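Local coordinates for PUA domain-containing protein (Archaeoglobus fulgidus DSM 4304, PDB 2Q07) that is of unknown function but probably takes part in archaeosine tRNA modification, with a C-terminal PUA domain that probably binds RNA, at residues S54-N59 and E154-E159; N259-F264 and F270-A275; K280-S285 and I289-K294. All coordinates share one frame; numbering follows the deposited sequence.

From the N terminus, the chain first runs through an alpha/beta domain, where contact 1 closes a long loop of 94 residues and ties the end of helix 47-55 to helix 150-160. After the pre-PUA region it enters the PUA domain, where contact 2 closes the short turn of a hairpin and contact 3 a shorter connection between helix 279-282 and the last strand. The three loops follow in series, none enclosing or crossing another. Contact 1 lies on the opposite side of the chain's centre from the other two, its centre about 42 Å from that of contact 2. Contacts 2 and 3, about 10 Å apart between centres, touch and share a sheet in which strands 270-275 and 289-297 are neighbours.

Contact 1 of 3, residues S54-N59 and E154-E159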
ATOM      1  N   SER A  54     -20.915   6.416  -0.866  1.00 25.63           N
ATOM      2  CA  SER A  54     -22.192   6.192  -1.525  1.00 24.65           C
ATOM      3  C   SER A  54     -22.967   7.512  -1.633  1.00 24.85           C
ATOM      4  O   SER A  54     -23.687   7.756  -2.611  1.00 23.15           O
ATOM      5  CB  SER A  54     -23.009   5.174  -0.732  1.00 26.20           C
ATOM      6  OG  SER A  54     -24.295   5.024  -1.295  1.00 30.24           O
ATOM      7  N   LYS A  55     -22.799   8.365  -0.630  1.00 22.97           N
ATOM      8  CA  LYS A  55     -23.480   9.646  -0.587  1.00 25.51           C
ATOM      9  C   LYS A  55     -22.694  10.802  -1.202  1.00 24.64           C
ATOM     10  O   LYS A  55     -23.250  11.880  -1.437  1.00 25.25           O
ATOM     11  CB  LYS A  55     -23.860   9.979   0.857  1.00 28.88           C
ATOM     12  CG  LYS A  55     -25.110   9.255   1.355  1.00 32.31           C
ATOM     13  CD  LYS A  55     -24.984   7.739   1.248  1.00 37.46           C
ATOM     14  CE  LYS A  55     -26.259   7.042   1.709  1.00 38.99           C
ATOM     15  NZ  LYS A  55     -26.610   7.400   3.117  1.00 41.36           N
ATOM     16  N   VAL A  56     -21.413  10.581  -1.475  1.00 22.96           N
ATOM     17  CA  VAL A  56     -20.577  11.618  -2.066  1.00 22.33           C
ATOM     18  C   VAL A  56     -19.464  11.029  -2.937  1.00 22.22           C
ATOM     19  O   VAL A  56     -18.732  10.130  -2.511  1.00 19.95           O
ATOM     20  CB  VAL A  56     -19.960  12.518  -0.962  1.00 22.08           C
ATOM     21  CG1 VAL A  56     -19.110  11.689  -0.028  1.00 25.10           C
ATOM     22  CG2 VAL A  56     -19.150  13.624  -1.580  1.00 21.13           C
ATOM     23  N   LYS A  57     -19.342  11.531  -4.163  1.00 21.34           N
ATOM     24  CA  LYS A  57     -18.304  11.038  -5.064  1.00 22.54           C
ATOM     25  C   LYS A  57     -16.962  11.556  -4.569  1.00 21.51           C
ATOM     26  O   LYS A  57     -16.721  12.765  -4.514  1.00 20.76           O
ATOM     27  CB  LYS A  57     -18.555  11.507  -6.495  1.00 24.87           C
ATOM     28  CG  LYS A  57     -17.721  10.770  -7.522  1.00 29.42           C
ATOM     29  CD  LYS A  57     -18.158  11.076  -8.947  1.00 35.11           C
ATOM     30  CE  LYS A  57     -17.386  10.209  -9.940  1.00 37.99           C
ATOM     31  NZ  LYS A  57     -17.929  10.320 -11.325  1.00 41.60           N
ATOM     32  N   VAL A  58     -16.088  10.628  -4.202  1.00 20.71           N
ATOM     33  CA  VAL A  58     -14.777  10.974  -3.677  1.00 17.80           C
ATOM     34  C   VAL A  58     -13.702  10.961  -4.766  1.00 17.39           C
ATOM     35  O   VAL A  58     -13.300   9.901  -5.233  1.00 16.47           O
ATOM     36  CB  VAL A  58     -14.396   9.995  -2.542  1.00 18.46           C
ATOM     37  CG1 VAL A  58     -13.019  10.312  -2.009  1.00 16.87           C
ATOM     38  CG2 VAL A  58     -15.445  10.069  -1.428  1.00 16.26           C
ATOM     39  N   ASN A  59     -13.246  12.149  -5.160  1.00 17.81           N
ATOM     40  CA  ASN A  59     -12.213  12.280  -6.185  1.00 18.68           C
ATOM     41  C   ASN A  59     -10.953  12.965  -5.682  1.00 18.16           C
ATOM     42  O   ASN A  59     -10.241  13.618  -6.447  1.00 17.83           O
ATOM     43  CB  ASN A  59     -12.732  13.039  -7.408  1.00 21.56           C
ATOM     44  CG  ASN A  59     -13.637  12.195  -8.273  1.00 22.77           C
ATOM     45  OD1 ASN A  59     -13.441  10.989  -8.398  1.00 24.14           O
ATOM     46  ND2 ASN A  59     -14.625  12.827  -8.889  1.00 26.39           N
ATOM     47  N   GLU A 154     -23.237  17.173   3.733  1.00 23.08           N
ATOM     48  CA  GLU A 154     -23.408  18.398   2.952  1.00 24.17           C
ATOM     49  C   GLU A 154     -22.160  19.267   3.092  1.00 22.45           C
ATOM     50  O   GLU A 154     -21.708  19.866   2.118  1.00 22.60           O
ATOM     51  CB  GLU A 154     -24.651  19.184   3.393  1.00 27.29           C
ATOM     52  CG  GLU A 154     -25.958  18.647   2.827  1.00 32.66           C
ATOM     53  CD  GLU A 154     -25.935  18.520   1.305  1.00 35.07           C
ATOM     54  OE1 GLU A 154     -25.588  19.511   0.625  1.00 39.14           O
ATOM     55  OE2 GLU A 154     -26.270  17.431   0.790  1.00 35.23           O
ATOM     56  N   ARG A 155     -21.605  19.328   4.302  1.00 20.47           N
ATOM     57  CA  ARG A 155     -20.386  20.104   4.546  1.00 21.48           C
ATOM     58  C   ARG A 155     -19.235  19.485   3.752  1.00 17.91           C
ATOM     59  O   ARG A 155     -18.396  20.190   3.188  1.00 16.64           O
ATOM     60  CB  ARG A 155     -20.000  20.096   6.033  1.00 22.12           C
ATOM     61  CG  ARG A 155     -20.819  20.994   6.939  1.00 27.65           C
ATOM     62  CD  ARG A 155     -20.020  21.329   8.200  1.00 33.90           C
ATOM     63  NE  ARG A 155     -20.657  22.351   9.027  1.00 39.10           N
ATOM     64  CZ  ARG A 155     -21.616  22.105   9.913  1.00 42.88           C
ATOM     65  NH1 ARG A 155     -22.048  20.862  10.094  1.00 43.58           N
ATOM     66  NH2 ARG A 155     -22.149  23.102  10.612  1.00 43.31           N
ATOM     67  N   LEU A 156     -19.194  18.159   3.730  1.00 14.92           N
ATOM     68  CA  LEU A 156     -18.150  17.457   3.003  1.00 16.67           C
ATOM     69  C   LEU A 156     -18.257  17.740   1.506  1.00 16.43           C
ATOM     70  O   LEU A 156     -17.272  18.086   0.871  1.00 15.35           O
ATOM     71  CB  LEU A 156     -18.230  15.947   3.264  1.00 14.46           C
ATOM     72  CG  LEU A 156     -17.112  15.137   2.593  1.00 17.72           C
ATOM     73  CD1 LEU A 156     -15.751  15.712   2.995  1.00 16.11           C
ATOM     74  CD2 LEU A 156     -17.216  13.678   3.003  1.00 12.01           C
ATOM     75  N   LYS A 157     -19.455  17.593   0.944  1.00 16.53           N
ATOM     76  CA  LYS A 157     -19.644  17.855  -0.480  1.00 19.02           C
ATOM     77  C   LYS A 157     -19.189  19.266  -0.848  1.00 18.16           C
ATOM     78  O   LYS A 157     -18.597  19.497  -1.902  1.00 14.44           O
ATOM     79  CB  LYS A 157     -21.115  17.709  -0.866  1.00 20.10           C
ATOM     80  CG  LYS A 157     -21.635  16.293  -0.840  1.00 25.22           C
ATOM     81  CD  LYS A 157     -23.103  16.271  -1.225  1.00 27.97           C
ATOM     82  CE  LYS A 157     -23.667  14.864  -1.195  1.00 30.08           C
ATOM     83  NZ  LYS A 157     -25.124  14.888  -1.464  1.00 31.96           N
ATOM     84  N   GLN A 158     -19.459  20.213   0.038  1.00 19.54           N
ATOM     85  CA  GLN A 158     -19.095  21.587  -0.247  1.00 23.12           C
ATOM     86  C   GLN A 158     -17.604  21.863  -0.209  1.00 22.21           C
ATOM     87  O   GLN A 158     -17.168  22.930  -0.625  1.00 26.10           O
ATOM     88  CB  GLN A 158     -19.879  22.527   0.675  1.00 20.37           C
ATOM     89  CG  GLN A 158     -21.294  22.736   0.142  1.00 21.28           C
ATOM     90  CD  GLN A 158     -22.220  23.471   1.090  1.00 22.89           C
ATOM     91  OE1 GLN A 158     -21.814  24.415   1.779  1.00 20.92           O
ATOM     92  NE2 GLN A 158     -23.487  23.050   1.114  1.00 20.33           N
ATOM     93  N   GLU A 159     -16.826  20.889   0.264  1.00 22.72           N
ATOM     94  CA  GLU A 159     -15.368  21.017   0.339  1.00 22.96           C
ATOM     95  C   GLU A 159     -14.621  20.187  -0.708  1.00 21.61           C
ATOM     96  O   GLU A 159     -13.523  20.554  -1.100  1.00 22.13           O
ATOM     97  CB  GLU A 159     -14.840  20.582   1.714  1.00 21.87           C
ATOM     98  CG  GLU A 159     -15.208  21.468   2.894  1.00 22.85           C
ATOM     99  CD  GLU A 159     -14.794  22.911   2.708  1.00 22.55           C
ATOM    100  OE1 GLU A 159     -13.756  23.171   2.061  1.00 25.72           O
ATOM    101  OE2 GLU A 159     -15.507  23.793   3.224  1.00 28.29           O
TER
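Leu156 and Lys157, on one turn of helix 150-160, meet Lys55 and Val56, where helix 47-55 ends and Val56 is the first residue to leave helical geometry. Glu154 stands earlier on the same turn, and its OE2 forms a salt bridge to Lys157 NZ at 3.6 Å, which helps to fix the outer end of the lysine. Leu156 comes next: with CG anti to the backbone N (chi1 -177°), it turns methyl CD2 to Val56 CG1, 4.1 Å away, the two side chains crossing at about a right angle. Lys157 spans from CG to NZ along Val56 and Lys55. Its chain is extended beyond CG and slides past Val56 in the opposite direction, CG lying 3.7 Å from Val56 CG2. Farther out, CE comes within 3.0 Å of Lys55 O, and NZ stands 3.5 Å from that same oxygen. The ammonium group thus sits close to a carbonyl of the last helical turn, where the helix dipole would probably favour a positive charge. With an alanine here, Val56 would probably lose the methylene bed along its CG2 and Glu154 would be left without its charged mate. The backbones stay apart, with 6.5 Å between Val56 CA and Lys157 CA, so side chains make the join. In this domain, whose sequence falls in a uracil-DNA glycosylase-like clan, Leu156 also reaches Leu52 of helix 47-55 and Val117 of strand 115-118, and Glu159 pairs with Lys115, laying helix 150-160 against the five-stranded mixed sheet.

Contact 2 of 3, residues N259-F264 and F270-A275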
ATOM      1  N   ASN A 259      10.196 -11.638   4.509  1.00 40.40           N
ATOM      2  CA  ASN A 259       8.943 -11.789   3.761  1.00 38.94           C
ATOM      3  C   ASN A 259       8.846 -11.104   2.392  1.00 36.61           C
ATOM      4  O   ASN A 259       7.745 -10.852   1.908  1.00 35.65           O
ATOM      5  CB  ASN A 259       7.757 -11.342   4.627  1.00 41.05           C
ATOM      6  CG  ASN A 259       6.501 -12.175   4.384  1.00 44.78           C
ATOM      7  OD1 ASN A 259       5.425 -11.868   4.904  1.00 46.88           O
ATOM      8  ND2 ASN A 259       6.637 -13.240   3.600  1.00 45.82           N
ATOM      9  N   ASP A 260       9.977 -10.813   1.758  1.00 33.84           N
ATOM     10  CA  ASP A 260       9.945 -10.174   0.444  1.00 31.68           C
ATOM     11  C   ASP A 260       9.711 -11.167  -0.689  1.00 28.73           C
ATOM     12  O   ASP A 260      10.109 -12.329  -0.601  1.00 28.14           O
ATOM     13  CB  ASP A 260      11.256  -9.428   0.162  1.00 31.46           C
ATOM     14  CG  ASP A 260      11.285  -8.043   0.773  1.00 34.76           C
ATOM     15  OD1 ASP A 260      10.213  -7.566   1.210  1.00 35.94           O
ATOM     16  OD2 ASP A 260      12.375  -7.429   0.807  1.00 34.96           O
ATOM     17  N   VAL A 261       9.046 -10.704  -1.743  1.00 24.95           N
ATOM     18  CA  VAL A 261       8.820 -11.537  -2.913  1.00 20.89           C
ATOM     19  C   VAL A 261      10.114 -11.383  -3.707  1.00 21.21           C
ATOM     20  O   VAL A 261      10.557 -10.260  -3.984  1.00 19.09           O
ATOM     21  CB  VAL A 261       7.628 -11.041  -3.774  1.00 20.28           C
ATOM     22  CG1 VAL A 261       7.580 -11.804  -5.094  1.00 18.66           C
ATOM     23  CG2 VAL A 261       6.326 -11.243  -3.030  1.00 15.30           C
ATOM     24  N   VAL A 262      10.730 -12.507  -4.050  1.00 19.11           N
ATOM     25  CA  VAL A 262      11.975 -12.477  -4.796  1.00 17.62           C
ATOM     26  C   VAL A 262      11.854 -13.302  -6.066  1.00 20.09           C
ATOM     27  O   VAL A 262      10.962 -14.134  -6.202  1.00 18.89           O
ATOM     28  CB  VAL A 262      13.154 -13.027  -3.947  1.00 18.48           C
ATOM     29  CG1 VAL A 262      13.298 -12.211  -2.663  1.00 17.01           C
ATOM     30  CG2 VAL A 262      12.939 -14.498  -3.629  1.00 18.45           C
ATOM     31  N   VAL A 263      12.757 -13.052  -7.004  1.00 22.69           N
ATOM     32  CA  VAL A 263      12.776 -13.772  -8.259  1.00 23.14           C
ATOM     33  C   VAL A 263      14.085 -14.546  -8.311  1.00 23.14           C
ATOM     34  O   VAL A 263      15.158 -13.947  -8.422  1.00 25.59           O
ATOM     35  CB  VAL A 263      12.708 -12.805  -9.455  1.00 23.09           C
ATOM     36  CG1 VAL A 263      12.896 -13.567 -10.755  1.00 24.14           C
ATOM     37  CG2 VAL A 263      11.377 -12.063  -9.446  1.00 23.34           C
ATOM     38  N   PHE A 264      13.993 -15.870  -8.206  1.00 20.27           N
ATOM     39  CA  PHE A 264      15.170 -16.733  -8.252  1.00 18.91           C
ATOM     40  C   PHE A 264      15.413 -17.185  -9.691  1.00 17.71           C
ATOM     41  O   PHE A 264      14.511 -17.109 -10.526  1.00 14.30           O
ATOM     42  CB  PHE A 264      14.974 -17.947  -7.332  1.00 19.15           C
ATOM     43  CG  PHE A 264      13.799 -18.819  -7.699  1.00 17.44           C
ATOM     44  CD1 PHE A 264      13.913 -19.794  -8.694  1.00 17.93           C
ATOM     45  CD2 PHE A 264      12.582 -18.672  -7.042  1.00 15.22           C
ATOM     46  CE1 PHE A 264      12.830 -20.612  -9.027  1.00 16.81           C
ATOM     47  CE2 PHE A 264      11.494 -19.474  -7.363  1.00 13.24           C
ATOM     48  CZ  PHE A 264      11.615 -20.451  -8.361  1.00 15.20           C
ATOM     49  N   PHE A 270      13.592 -19.545 -14.035  1.00 24.92           N
ATOM     50  CA  PHE A 270      13.510 -18.435 -13.111  1.00 23.28           C
ATOM     51  C   PHE A 270      12.122 -18.564 -12.508  1.00 21.12           C
ATOM     52  O   PHE A 270      11.231 -19.155 -13.120  1.00 19.16           O
ATOM     53  CB  PHE A 270      13.749 -17.082 -13.802  1.00 24.46           C
ATOM     54  CG  PHE A 270      12.656 -16.637 -14.723  1.00 23.28           C
ATOM     55  CD1 PHE A 270      11.753 -15.653 -14.322  1.00 23.05           C
ATOM     56  CD2 PHE A 270      12.576 -17.134 -16.020  1.00 23.38           C
ATOM     57  CE1 PHE A 270      10.794 -15.166 -15.197  1.00 23.51           C
ATOM     58  CE2 PHE A 270      11.624 -16.656 -16.910  1.00 21.04           C
ATOM     59  CZ  PHE A 270      10.729 -15.669 -16.502  1.00 23.31           C
ATOM     60  N   GLY A 271      11.955 -18.075 -11.286  1.00 19.52           N
ATOM     61  CA  GLY A 271      10.663 -18.183 -10.641  1.00 21.20           C
ATOM     62  C   GLY A 271      10.367 -17.113  -9.609  1.00 18.03           C
ATOM     63  O   GLY A 271      11.118 -16.155  -9.437  1.00 17.83           O
ATOM     64  N   VAL A 272       9.245 -17.295  -8.927  1.00 18.09           N
ATOM     65  CA  VAL A 272       8.779 -16.366  -7.910  1.00 17.84           C
ATOM     66  C   VAL A 272       8.664 -17.112  -6.586  1.00 18.45           C
ATOM     67  O   VAL A 272       8.268 -18.273  -6.564  1.00 14.80           O
ATOM     68  CB  VAL A 272       7.385 -15.806  -8.287  1.00 18.17           C
ATOM     69  CG1 VAL A 272       6.856 -14.921  -7.172  1.00 17.87           C
ATOM     70  CG2 VAL A 272       7.470 -15.025  -9.592  1.00 19.52           C
ATOM     71  N   GLY A 273       9.020 -16.442  -5.495  1.00 19.72           N
ATOM     72  CA  GLY A 273       8.926 -17.053  -4.182  1.00 20.46           C
ATOM     73  C   GLY A 273       8.930 -16.029  -3.059  1.00 22.53           C
ATOM     74  O   GLY A 273       9.036 -14.824  -3.295  1.00 24.23           O
ATOM     75  N   LEU A 274       8.795 -16.510  -1.829  1.00 23.75           N
ATOM     76  CA  LEU A 274       8.811 -15.650  -0.650  1.00 24.96           C
ATOM     77  C   LEU A 274      10.101 -15.893   0.118  1.00 25.80           C
ATOM     78  O   LEU A 274      10.332 -16.994   0.623  1.00 27.02           O
ATOM     79  CB  LEU A 274       7.631 -15.956   0.273  1.00 25.06           C
ATOM     80  CG  LEU A 274       6.363 -15.112   0.169  1.00 29.36           C
ATOM     81  CD1 LEU A 274       5.418 -15.543   1.276  1.00 31.12           C
ATOM     82  CD2 LEU A 274       6.685 -13.624   0.308  1.00 29.43           C
ATOM     83  N   ALA A 275      10.942 -14.873   0.202  1.00 26.01           N
ATOM     84  CA  ALA A 275      12.200 -14.995   0.922  1.00 27.19           C
ATOM     85  C   ALA A 275      11.929 -15.332   2.387  1.00 28.77           C
ATOM     86  O   ALA A 275      10.981 -14.828   2.981  1.00 27.40           O
ATOM     87  CB  ALA A 275      12.985 -13.698   0.814  1.00 27.25           C
TER
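The Phe264 ring lies flat on the backbone of Gly271, whose CA sits over one face, 3.6 Å from the ring centroid, in a CH-pi contact. Lacking a CB, this glycine leaves room for the ring; Val272 N approaches the ring obliquely, 3.5 Å from Phe264 CE2. With chi1 at 61°, Phe264 CG stands between its own backbone N and carbonyl carbon, which folds the ring back over the neighbouring strand. Val233, Ile235 and Val293 also pack round it. The second ring, Phe270, meets Val263 CG1 at its edge, 4.3 Å from Phe270 CD1, and Phe297 with the planes at about 50°. Both rings belong to a beta hairpin of the PUA domain, strands 261-265 and 270-275 running antiparallel. Val262 and Gly273 form a hydrogen-bonded pair: Val262 N gives to Gly273 O at 3.0 Å, and Gly273 N returns a bond to Val262 O. Beyond it, Ala275 N donates to Asp260 O at 2.8 Å. On the face of Val261, Val263, Val272 and Leu274, which turns to strand 214-217 and helix 219-227, Val261 CG1 touches Val272 CG1 at 3.8 Å. Val262, on the other face, has CG1 3.8 Å from Ala275 CB.

Contact 3 of 3, residues K280-S285 and I289-K294; sequences KEMAGS and IAINVK
Met282, a selenomethionine, reaches from the last turn of helix 279-282 over a classic beta bulge, in which Ala290 and Ile291 of strand 289-297 both face Ile244 on the neighbouring strand 243-245. This is part of the mixed beta sheet of the PUA domain. The side chain leaves the helix with CG anti to its carbonyl carbon (chi1 -74°) and runs on extended, so that two of its carbons meet two successive residues of the bulge. Near its root, Met282 CG lies 4.0 Å from Ala290 CB, the small methyl leaving the chain room to pass. At its end, methyl CE lies 4.0 Å from Ile291 CG1. Met282 and Ile291 cross at about a right angle, so the selenomethionine touches the isoleucine with its terminal methyl and does not run alongside it. Ile291 presents CG1 because that branch is anti to the carbonyl carbon, beside the backbone N. At the bulge, Ala290 takes helical backbone angles (-88°/-45°) within the strand, and its CB points toward the helix segment. The contact across the segments is apolar, apart from one backbone oxygen beside the methyl. Val233, Val249 and Ala252 of strands 232-235 and 249-252, with Ile256 and Met277 of loops, also touch Met282. Met282 CE rests 3.5 Å from Ala275 CB of the adjacent strand as well. On the bulge side, Met282 CE lies 3.5 Å from Ala290 O, a backbone oxygen of the bulge.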
ATOM      1  N   LYS A 280      21.348 -11.208   2.801  1.00 46.93           N
ATOM      2  CA  LYS A 280      22.671 -11.396   3.391  1.00 48.87           C
ATOM      3  C   LYS A 280      22.827 -12.821   3.916  1.00 49.35           C
ATOM      4  O   LYS A 280      23.861 -13.455   3.721  1.00 50.11           O
ATOM      5  CB  LYS A 280      22.866 -10.416   4.551  1.00 50.58           C
ATOM      6  CG  LYS A 280      22.220  -9.051   4.350  1.00 52.83           C
ATOM      7  CD  LYS A 280      22.215  -8.254   5.653  1.00 53.83           C
ATOM      8  CE  LYS A 280      21.385  -6.983   5.533  1.00 54.38           C
ATOM      9  NZ  LYS A 280      19.959  -7.281   5.211  1.00 56.16           N
ATOM     10  N   GLU A 281      21.795 -13.311   4.596  1.00 50.83           N
ATOM     11  CA  GLU A 281      21.797 -14.657   5.160  1.00 51.91           C
ATOM     12  C   GLU A 281      21.849 -15.739   4.087  1.00 51.73           C
ATOM     13  O   GLU A 281      22.408 -16.814   4.307  1.00 51.40           O
ATOM     14  CB  GLU A 281      20.555 -14.856   6.033  1.00 54.39           C
ATOM     15  CG  GLU A 281      20.800 -14.726   7.535  1.00 58.94           C
ATOM     16  CD  GLU A 281      21.422 -15.982   8.151  1.00 61.49           C
ATOM     17  OE1 GLU A 281      21.666 -15.987   9.379  1.00 63.09           O
ATOM     18  OE2 GLU A 281      21.663 -16.964   7.415  1.00 62.78           O
HETATM   19  N   MSE A 282      21.254 -15.456   2.930  1.00 52.01           N
HETATM   20  CA  MSE A 282      21.237 -16.406   1.820  1.00 51.78           C
HETATM   21  C   MSE A 282      22.638 -16.601   1.268  1.00 52.35           C
HETATM   22  O   MSE A 282      23.137 -17.724   1.187  1.00 52.53           O
HETATM   23  CB  MSE A 282      20.331 -15.909   0.693  1.00 50.43           C
HETATM   24  CG  MSE A 282      18.847 -16.020   0.965  1.00 48.49           C
HETATM   25 SE   MSE A 282      17.824 -15.427  -0.565  1.00 47.43          SE
HETATM   26  CE  MSE A 282      16.178 -14.962   0.330  1.00 42.71           C
ATOM     27  N   ALA A 283      23.260 -15.495   0.878  1.00 53.15           N
ATOM     28  CA  ALA A 283      24.608 -15.523   0.331  1.00 54.38           C
ATOM     29  C   ALA A 283      25.604 -15.709   1.471  1.00 55.18           C
ATOM     30  O   ALA A 283      26.816 -15.710   1.257  1.00 55.01           O
ATOM     31  CB  ALA A 283      24.894 -14.225  -0.412  1.00 54.40           C
ATOM     32  N   GLY A 284      25.077 -15.860   2.683  1.00 55.86           N
ATOM     33  CA  GLY A 284      25.922 -16.047   3.849  1.00 56.65           C
ATOM     34  C   GLY A 284      25.977 -17.498   4.281  1.00 57.23           C
ATOM     35  O   GLY A 284      26.157 -18.395   3.455  1.00 57.29           O
ATOM     36  N   SER A 285      25.823 -17.732   5.579  1.00 57.93           N
ATOM     37  CA  SER A 285      25.857 -19.085   6.122  1.00 59.16           C
ATOM     38  C   SER A 285      24.598 -19.380   6.929  1.00 59.37           C
ATOM     39  O   SER A 285      23.833 -18.472   7.256  1.00 59.13           O
ATOM     40  CB  SER A 285      27.096 -19.265   7.007  1.00 59.94           C
ATOM     41  OG  SER A 285      27.137 -18.299   8.045  1.00 60.46           O
ATOM     42  N   ILE A 289      15.870 -22.684   5.569  1.00 33.00           N
ATOM     43  CA  ILE A 289      15.094 -22.448   4.354  1.00 32.39           C
ATOM     44  C   ILE A 289      15.283 -21.016   3.864  1.00 31.38           C
ATOM     45  O   ILE A 289      15.003 -20.063   4.583  1.00 30.36           O
ATOM     46  CB  ILE A 289      13.587 -22.694   4.592  1.00 31.98           C
ATOM     47  CG1 ILE A 289      13.347 -24.168   4.934  1.00 32.01           C
ATOM     48  CG2 ILE A 289      12.795 -22.298   3.355  1.00 33.12           C
ATOM     49  CD1 ILE A 289      11.890 -24.499   5.277  1.00 30.32           C
ATOM     50  N   ALA A 290      15.751 -20.877   2.627  1.00 31.08           N
ATOM     51  CA  ALA A 290      15.993 -19.564   2.047  1.00 28.63           C
ATOM     52  C   ALA A 290      14.769 -18.970   1.358  1.00 28.74           C
ATOM     53  O   ALA A 290      14.460 -17.788   1.545  1.00 26.95           O
ATOM     54  CB  ALA A 290      17.150 -19.641   1.063  1.00 30.10           C
ATOM     55  N   ILE A 291      14.071 -19.786   0.570  1.00 26.19           N
ATOM     56  CA  ILE A 291      12.904 -19.310  -0.162  1.00 26.04           C
ATOM     57  C   ILE A 291      11.773 -20.327  -0.281  1.00 26.88           C
ATOM     58  O   ILE A 291      12.004 -21.499  -0.554  1.00 26.88           O
ATOM     59  CB  ILE A 291      13.273 -18.925  -1.610  1.00 25.04           C
ATOM     60  CG1 ILE A 291      14.432 -17.931  -1.626  1.00 23.85           C
ATOM     61  CG2 ILE A 291      12.049 -18.358  -2.317  1.00 26.00           C
ATOM     62  CD1 ILE A 291      14.911 -17.581  -3.026  1.00 25.88           C
ATOM     63  N   ASN A 292      10.546 -19.864  -0.079  1.00 27.76           N
ATOM     64  CA  ASN A 292       9.379 -20.717  -0.239  1.00 26.91           C
ATOM     65  C   ASN A 292       8.925 -20.434  -1.675  1.00 25.28           C
ATOM     66  O   ASN A 292       8.471 -19.335  -1.990  1.00 23.92           O
ATOM     67  CB  ASN A 292       8.298 -20.336   0.774  1.00 30.11           C
ATOM     68  CG  ASN A 292       8.711 -20.644   2.215  1.00 31.77           C
ATOM     69  OD1 ASN A 292       8.815 -21.806   2.605  1.00 33.19           O
ATOM     70  ND2 ASN A 292       8.954 -19.603   3.002  1.00 33.57           N
ATOM     71  N   VAL A 293       9.086 -21.422  -2.546  1.00 23.63           N
ATOM     72  CA  VAL A 293       8.740 -21.279  -3.961  1.00 22.97           C
ATOM     73  C   VAL A 293       7.245 -21.224  -4.258  1.00 21.25           C
ATOM     74  O   VAL A 293       6.476 -22.063  -3.794  1.00 17.52           O
ATOM     75  CB  VAL A 293       9.362 -22.435  -4.789  1.00 20.31           C
ATOM     76  CG1 VAL A 293       9.048 -22.260  -6.270  1.00 23.44           C
ATOM     77  CG2 VAL A 293      10.848 -22.480  -4.556  1.00 22.72           C
ATOM     78  N   LYS A 294       6.840 -20.220  -5.030  1.00 23.40           N
ATOM     79  CA  LYS A 294       5.441 -20.084  -5.415  1.00 24.43           C
ATOM     80  C   LYS A 294       5.248 -20.648  -6.820  1.00 25.49           C
ATOM     81  O   LYS A 294       4.262 -21.325  -7.097  1.00 25.81           O
ATOM     82  CB  LYS A 294       4.992 -18.616  -5.383  1.00 25.64           C
ATOM     83  CG  LYS A 294       4.710 -18.073  -3.983  1.00 30.25           C
ATOM     84  CD  LYS A 294       3.795 -16.842  -4.023  1.00 35.89           C
ATOM     85  CE  LYS A 294       3.216 -16.535  -2.636  1.00 38.75           C
ATOM     86  NZ  LYS A 294       2.145 -15.486  -2.644  1.00 41.30           N
TER